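Local coordinates for uncharacterized protein (Bacteroides caccae, PDB 4L7A), which is of unknown function but probably acts as a zinc-dependent peptidase of the MA clan, at residues R176-T188 against L220-K232. Residues are numbered along the deposited sequence; the frame is centred on the assembly and turned at random.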
ATOM      1  N   ARG A 176      -7.749  10.231  19.156  1.00 28.42           N
ATOM      2  CA  ARG A 176      -9.130   9.846  18.935  1.00 26.37           C
ATOM      3  C   ARG A 176      -9.132   8.460  18.398  1.00 27.29           C
ATOM      4  O   ARG A 176      -8.439   8.174  17.428  1.00 26.15           O
ATOM      5  CB  ARG A 176      -9.804  10.787  17.933  1.00 27.43           C
ATOM      6  CG  ARG A 176      -9.933  12.257  18.411  1.00 26.88           C
ATOM      7  CD  ARG A 176     -10.841  13.064  17.522  1.00 26.65           C
ATOM      8  NE  ARG A 176     -10.358  13.205  16.155  1.00 27.96           N
ATOM      9  CZ  ARG A 176     -10.948  13.981  15.243  1.00 28.66           C
ATOM     10  NH1 ARG A 176     -12.044  14.648  15.557  1.00 28.14           N
ATOM     11  NH2 ARG A 176     -10.441  14.105  14.026  1.00 28.55           N
ATOM     12  N   LYS A 177      -9.930   7.586  18.992  1.00 29.07           N
ATOM     13  CA  LYS A 177     -10.016   6.204  18.536  1.00 32.00           C
ATOM     14  C   LYS A 177     -11.080   6.062  17.458  1.00 30.26           C
ATOM     15  O   LYS A 177     -11.845   6.988  17.224  1.00 28.28           O
ATOM     16  CB  LYS A 177     -10.364   5.275  19.711  1.00 36.84           C
ATOM     17  CG  LYS A 177      -9.305   5.183  20.782  1.00 41.88           C
ATOM     18  CD  LYS A 177      -9.550   3.903  21.602  1.00 46.51           C
ATOM     19  CE  LYS A 177      -8.295   3.150  21.885  1.00 50.72           C
ATOM     20  NZ  LYS A 177      -7.961   3.405  23.303  1.00 55.88           N
ATOM     21  N   LEU A 178     -11.135   4.872  16.860  1.00 29.02           N
ATOM     22  CA  LEU A 178     -12.035   4.565  15.775  1.00 27.87           C
ATOM     23  C   LEU A 178     -13.494   4.784  16.159  1.00 27.78           C
ATOM     24  O   LEU A 178     -14.235   5.345  15.392  1.00 25.87           O
ATOM     25  CB  LEU A 178     -11.844   3.114  15.309  1.00 27.30           C
ATOM     26  CG  LEU A 178     -12.692   2.652  14.117  1.00 26.69           C
ATOM     27  CD1 LEU A 178     -12.527   3.557  12.887  1.00 25.37           C
ATOM     28  CD2 LEU A 178     -12.304   1.206  13.795  1.00 25.40           C
ATOM     29  N   ALA A 179     -13.879   4.357  17.352  1.00 27.91           N
ATOM     30  CA  ALA A 179     -15.269   4.518  17.808  1.00 29.47           C
ATOM     31  C   ALA A 179     -15.674   6.003  17.894  1.00 28.03           C
ATOM     32  O   ALA A 179     -16.806   6.330  17.611  1.00 27.80           O
ATOM     33  CB  ALA A 179     -15.501   3.759  19.185  1.00 28.83           C
ATOM     34  N   GLU A 180     -14.723   6.883  18.222  1.00 27.70           N
ATOM     35  CA  GLU A 180     -14.949   8.317  18.169  1.00 28.30           C
ATOM     36  C   GLU A 180     -14.955   8.919  16.761  1.00 27.03           C
ATOM     37  O   GLU A 180     -15.735   9.816  16.520  1.00 24.18           O
ATOM     38  CB  GLU A 180     -13.916   9.069  19.015  1.00 29.97           C
ATOM     39  CG  GLU A 180     -14.150  10.592  19.091  1.00 32.39           C
ATOM     40  CD  GLU A 180     -13.143  11.329  20.016  1.00 38.03           C
ATOM     41  OE1 GLU A 180     -12.386  10.646  20.745  1.00 37.27           O
ATOM     42  OE2 GLU A 180     -13.147  12.593  20.016  1.00 41.61           O
ATOM     43  N   VAL A 181     -14.074   8.485  15.843  1.00 24.98           N
ATOM     44  CA  VAL A 181     -13.970   9.210  14.571  1.00 23.89           C
ATOM     45  C   VAL A 181     -14.944   8.754  13.467  1.00 22.59           C
ATOM     46  O   VAL A 181     -15.282   9.500  12.554  1.00 22.76           O
ATOM     47  CB  VAL A 181     -12.534   9.254  14.040  1.00 23.52           C
ATOM     48  CG1 VAL A 181     -11.641   9.928  15.092  1.00 24.64           C
ATOM     49  CG2 VAL A 181     -12.029   7.870  13.641  1.00 22.29           C
ATOM     50  N   ALA A 182     -15.367   7.517  13.550  1.00 22.34           N
ATOM     51  CA  ALA A 182     -16.233   6.942  12.556  1.00 22.54           C
ATOM     52  C   ALA A 182     -17.552   7.678  12.519  1.00 22.54           C
ATOM     53  O   ALA A 182     -18.018   7.962  11.447  1.00 21.11           O
ATOM     54  CB  ALA A 182     -16.403   5.463  12.822  1.00 22.09           C
ATOM     55  N   PRO A 183     -18.149   8.019  13.695  1.00 25.56           N
ATOM     56  CA  PRO A 183     -19.409   8.786  13.664  1.00 27.74           C
ATOM     57  C   PRO A 183     -19.287  10.153  13.019  1.00 27.18           C
ATOM     58  O   PRO A 183     -20.309  10.733  12.645  1.00 30.45           O
ATOM     59  CB  PRO A 183     -19.796   8.929  15.154  1.00 28.28           C
ATOM     60  CG  PRO A 183     -19.243   7.762  15.791  1.00 28.38           C
ATOM     61  CD  PRO A 183     -17.893   7.538  15.056  1.00 26.86           C
ATOM     62  N   LEU A 184     -18.060  10.642  12.883  1.00 25.21           N
ATOM     63  CA  LEU A 184     -17.797  11.922  12.212  1.00 24.76           C
ATOM     64  C   LEU A 184     -17.456  11.725  10.735  1.00 23.54           C
ATOM     65  O   LEU A 184     -17.162  12.690  10.038  1.00 23.69           O
ATOM     66  CB  LEU A 184     -16.626  12.676  12.888  1.00 25.35           C
ATOM     67  CG  LEU A 184     -16.665  12.766  14.398  1.00 26.88           C
ATOM     68  CD1 LEU A 184     -15.367  13.374  14.905  1.00 27.92           C
ATOM     69  CD2 LEU A 184     -17.856  13.567  14.926  1.00 27.71           C
ATOM     70  N   GLY A 185     -17.497  10.494  10.243  1.00 22.89           N
ATOM     71  CA  GLY A 185     -17.239  10.234   8.836  1.00 23.26           C
ATOM     72  C   GLY A 185     -15.779   9.974   8.502  1.00 22.70           C
ATOM     73  O   GLY A 185     -15.346  10.170   7.379  1.00 23.29           O
ATOM     74  N   PHE A 186     -14.997   9.562   9.489  1.00 23.31           N
ATOM     75  CA  PHE A 186     -13.576   9.245   9.271  1.00 21.13           C
ATOM     76  C   PHE A 186     -13.383   7.748   9.369  1.00 21.09           C
ATOM     77  O   PHE A 186     -13.776   7.131  10.395  1.00 22.16           O
ATOM     78  CB  PHE A 186     -12.710   9.934  10.337  1.00 21.60           C
ATOM     79  CG  PHE A 186     -12.752  11.452  10.267  1.00 21.95           C
ATOM     80  CD1 PHE A 186     -12.546  12.111   9.054  1.00 22.07           C
ATOM     81  CD2 PHE A 186     -13.012  12.201  11.380  1.00 20.76           C
ATOM     82  CE1 PHE A 186     -12.591  13.472   8.977  1.00 23.07           C
ATOM     83  CE2 PHE A 186     -13.059  13.575  11.299  1.00 22.19           C
ATOM     84  CZ  PHE A 186     -12.882  14.206  10.102  1.00 23.27           C
ATOM     85  N   VAL A 187     -12.786   7.156   8.325  1.00 20.29           N
ATOM     86  CA  VAL A 187     -12.554   5.725   8.298  1.00 19.07           C
ATOM     87  C   VAL A 187     -11.469   5.217   9.242  1.00 18.94           C
ATOM     88  O   VAL A 187     -11.460   4.043   9.571  1.00 18.07           O
ATOM     89  CB  VAL A 187     -12.292   5.175   6.869  1.00 19.64           C
ATOM     90  CG1 VAL A 187     -13.572   5.268   6.013  1.00 19.33           C
ATOM     91  CG2 VAL A 187     -11.105   5.888   6.155  1.00 19.52           C
ATOM     92  N   THR A 188     -10.566   6.089   9.667  1.00 19.50           N
ATOM     93  CA  THR A 188      -9.520   5.786  10.624  1.00 19.36           C
ATOM     94  C   THR A 188      -9.213   7.056  11.391  1.00 20.63           C
ATOM     95  O   THR A 188      -9.555   8.147  10.954  1.00 23.21           O
ATOM     96  CB  THR A 188      -8.181   5.392   9.911  1.00 19.88           C
ATOM     97  OG1 THR A 188      -7.733   6.447   9.046  1.00 19.02           O
ATOM     98  CG2 THR A 188      -8.324   4.151   9.151  1.00 19.47           C
ATOM     99  N   LEU A 220     -19.720   1.198  13.288  1.00 25.46           N
ATOM    100  CA  LEU A 220     -19.245   2.136  14.306  1.00 26.03           C
ATOM    101  C   LEU A 220     -19.593   3.551  13.897  1.00 25.32           C
ATOM    102  O   LEU A 220     -19.774   4.415  14.737  1.00 24.94           O
ATOM    103  CB  LEU A 220     -17.750   2.042  14.515  1.00 26.86           C
ATOM    104  CG  LEU A 220     -17.216   0.774  15.156  1.00 28.58           C
ATOM    105  CD1 LEU A 220     -15.712   0.663  15.049  1.00 27.28           C
ATOM    106  CD2 LEU A 220     -17.652   0.700  16.627  1.00 31.36           C
ATOM    107  N   ALA A 221     -19.725   3.794  12.612  1.00 24.56           N
ATOM    108  CA  ALA A 221     -20.126   5.131  12.170  1.00 24.70           C
ATOM    109  C   ALA A 221     -21.574   5.501  12.521  1.00 25.16           C
ATOM    110  O   ALA A 221     -21.881   6.697  12.755  1.00 24.17           O
ATOM    111  CB  ALA A 221     -19.884   5.280  10.688  1.00 24.41           C
ATOM    112  N   GLY A 222     -22.473   4.507  12.588  1.00 27.57           N
ATOM    113  CA  GLY A 222     -23.886   4.755  13.051  1.00 26.82           C
ATOM    114  C   GLY A 222     -24.609   5.679  12.057  1.00 27.97           C
ATOM    115  O   GLY A 222     -24.101   5.992  10.989  1.00 26.29           O
ATOM    116  N   GLU A 223     -25.780   6.133  12.434  1.00 30.07           N
ATOM    117  CA  GLU A 223     -26.637   6.927  11.592  1.00 32.10           C
ATOM    118  C   GLU A 223     -26.034   8.215  11.142  1.00 29.77           C
ATOM    119  O   GLU A 223     -26.382   8.671  10.087  1.00 29.51           O
ATOM    120  CB  GLU A 223     -27.923   7.297  12.338  1.00 37.07           C
ATOM    121  CG  GLU A 223     -28.889   6.178  12.529  1.00 42.57           C
ATOM    122  CD  GLU A 223     -30.136   6.689  13.267  1.00 49.81           C
ATOM    123  OE1 GLU A 223     -30.053   6.938  14.490  1.00 51.81           O
ATOM    124  OE2 GLU A 223     -31.174   6.887  12.608  1.00 53.36           O
ATOM    125  N   LYS A 224     -25.197   8.849  11.955  1.00 29.83           N
ATOM    126  CA  LYS A 224     -24.540  10.115  11.523  1.00 32.14           C
ATOM    127  C   LYS A 224     -23.407   9.921  10.588  1.00 28.52           C
ATOM    128  O   LYS A 224     -23.254  10.657   9.660  1.00 29.79           O
ATOM    129  CB  LYS A 224     -23.911  10.876  12.709  1.00 36.67           C
ATOM    130  CG  LYS A 224     -24.912  11.348  13.687  1.00 40.62           C
ATOM    131  CD  LYS A 224     -25.866  12.297  13.009  1.00 43.77           C
ATOM    132  CE  LYS A 224     -26.894  12.826  14.000  1.00 46.59           C
ATOM    133  NZ  LYS A 224     -27.763  13.714  13.250  1.00 49.48           N
ATOM    134  N   GLY A 225     -22.552   8.965  10.882  1.00 27.28           N
ATOM    135  CA  GLY A 225     -21.324   8.820  10.105  1.00 27.52           C
ATOM    136  C   GLY A 225     -21.443   8.054   8.793  1.00 26.86           C
ATOM    137  O   GLY A 225     -20.683   8.306   7.859  1.00 26.54           O
ATOM    138  N   LYS A 226     -22.356   7.093   8.726  1.00 26.55           N
ATOM    139  CA  LYS A 226     -22.521   6.283   7.534  1.00 28.15           C
ATOM    140  C   LYS A 226     -22.776   7.128   6.312  1.00 27.88           C
ATOM    141  O   LYS A 226     -22.132   6.928   5.304  1.00 27.97           O
ATOM    142  CB  LYS A 226     -23.672   5.296   7.671  1.00 32.35           C
ATOM    143  CG  LYS A 226     -23.258   3.905   7.869  1.00 37.36           C
ATOM    144  CD  LYS A 226     -24.446   2.982   8.137  1.00 41.30           C
ATOM    145  CE  LYS A 226     -24.698   2.856   9.630  1.00 45.88           C
ATOM    146  NZ  LYS A 226     -24.826   1.434   9.983  1.00 51.37           N
ATOM    147  N   PRO A 227     -23.766   8.035   6.368  1.00 26.14           N
ATOM    148  CA  PRO A 227     -23.977   8.880   5.197  1.00 25.55           C
ATOM    149  C   PRO A 227     -22.755   9.732   4.836  1.00 25.70           C
ATOM    150  O   PRO A 227     -22.585  10.045   3.658  1.00 24.87           O
ATOM    151  CB  PRO A 227     -25.126   9.806   5.625  1.00 26.32           C
ATOM    152  CG  PRO A 227     -25.722   9.202   6.806  1.00 25.97           C
ATOM    153  CD  PRO A 227     -24.678   8.389   7.469  1.00 26.39           C
ATOM    154  N   ILE A 228     -21.963  10.150   5.836  1.00 24.30           N
ATOM    155  CA  ILE A 228     -20.790  10.938   5.566  1.00 23.97           C
ATOM    156  C   ILE A 228     -19.694  10.099   4.825  1.00 23.34           C
ATOM    157  O   ILE A 228     -19.114  10.551   3.831  1.00 20.35           O
ATOM    158  CB  ILE A 228     -20.244  11.569   6.832  1.00 24.32           C
ATOM    159  CG1 ILE A 228     -21.276  12.528   7.448  1.00 24.63           C
ATOM    160  CG2 ILE A 228     -19.043  12.387   6.482  1.00 24.83           C
ATOM    161  CD1 ILE A 228     -20.998  12.889   8.923  1.00 24.33           C
ATOM    162  N   ILE A 229     -19.465   8.884   5.304  1.00 22.77           N
ATOM    163  CA  ILE A 229     -18.557   7.966   4.654  1.00 23.66           C
ATOM    164  C   ILE A 229     -19.065   7.611   3.250  1.00 26.24           C
ATOM    165  O   ILE A 229     -18.264   7.608   2.290  1.00 22.93           O
ATOM    166  CB  ILE A 229     -18.299   6.752   5.472  1.00 24.20           C
ATOM    167  CG1 ILE A 229     -17.557   7.160   6.731  1.00 25.13           C
ATOM    168  CG2 ILE A 229     -17.412   5.750   4.715  1.00 25.31           C
ATOM    169  CD1 ILE A 229     -17.465   6.082   7.766  1.00 26.05           C
ATOM    170  N   ASP A 230     -20.372   7.362   3.125  1.00 24.89           N
ATOM    171  CA  ASP A 230     -20.965   7.093   1.828  1.00 28.20           C
ATOM    172  C   ASP A 230     -20.707   8.241   0.832  1.00 27.17           C
ATOM    173  O   ASP A 230     -20.309   8.012  -0.299  1.00 24.98           O
ATOM    174  CB  ASP A 230     -22.476   6.839   1.962  1.00 33.27           C
ATOM    175  CG  ASP A 230     -22.783   5.467   2.617  1.00 37.58           C
ATOM    176  OD1 ASP A 230     -21.966   4.530   2.438  1.00 41.10           O
ATOM    177  OD2 ASP A 230     -23.842   5.336   3.275  1.00 47.69           O
ATOM    178  N   GLN A 231     -20.880   9.471   1.278  1.00 26.06           N
ATOM    179  CA  GLN A 231     -20.672  10.614   0.401  1.00 27.01           C
ATOM    180  C   GLN A 231     -19.196  10.735  -0.059  1.00 24.94           C
ATOM    181  O   GLN A 231     -18.920  10.988  -1.243  1.00 22.72           O
ATOM    182  CB  GLN A 231     -21.112  11.875   1.136  1.00 29.83           C
ATOM    183  CG  GLN A 231     -20.918  13.114   0.333  1.00 33.10           C
ATOM    184  CD  GLN A 231     -21.329  14.346   1.105  1.00 36.12           C
ATOM    185  OE1 GLN A 231     -21.780  14.268   2.231  1.00 36.55           O
ATOM    186  NE2 GLN A 231     -21.199  15.482   0.480  1.00 40.15           N
ATOM    187  N   LYS A 232     -18.264  10.563   0.884  1.00 21.73           N
ATOM    188  CA  LYS A 232     -16.837  10.581   0.580  1.00 21.53           C
ATOM    189  C   LYS A 232     -16.452   9.504  -0.411  1.00 21.76           C
ATOM    190  O   LYS A 232     -15.750   9.757  -1.430  1.00 21.97           O
ATOM    191  CB  LYS A 232     -16.010  10.412   1.878  1.00 20.87           C
ATOM    192  CG  LYS A 232     -16.095  11.634   2.753  1.00 20.41           C
ATOM    193  CD  LYS A 232     -15.331  11.454   4.070  1.00 19.67           C
ATOM    194  CE  LYS A 232     -15.292  12.728   4.834  1.00 20.31           C
ATOM    195  NZ  LYS A 232     -14.619  12.562   6.198  1.00 20.53           N
TER
HETATM  196  O   HOH W   1     -18.829   4.724  17.332  1.00 29.44           O
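A Schellman motif, closing the short helix that begins at Leu178, lies against the kinked part of helix 211-244, with Gly185 as its C-prime residue facing Ile228, Ile229 and Lys232. Two bonds define the motif, Phe186 N to Val181 O and Gly185 N to Ala182 O, and Gly185 has the positive phi (90°) expected at C-prime. A CB on Gly185 would collide with Ile228 CG2; the bare CA instead packs 3.7 Å from Ile229 CG1. Gly225 is also tightly fitted: its CA lies 3.3 Å from Pro183 O, and a CB there would collide with Ala182 O and Pro183 CA. Pro183 CA points its hydrogen at the O of Ala221, just before the kink (3.4 Å, 153° at the hydrogen), while Ala182 CB rests on Leu220 CB at 4.0 Å. At the far end Leu178 and Leu220 cross at about a right angle through their delta methyls, and a water donates to both Ala179 O and Leu220 O.

The direct polar link is Lys232 NZ to Gly185 O, 2.8 Å. Fully extended beyond CG, the lysine brings its ammonium 50° out of the carbonyl plane, with NZ also 3.6 Å from Phe186 CD1. Asp198 forms a salt bridge with the same NZ, and Ser164 OG a hydrogen bond, so Lys232 of helix 211-244 links the turn to helix 195-208 through Asp198. A methionine in place of Lys232 would probably leave Asp198 without its countercharge and Gly185 O without this donor. The positive-phi glycine and the paired bonds to Val181 O and Ala182 O are those of a Schellman C-cap, here packed against helix 211-244.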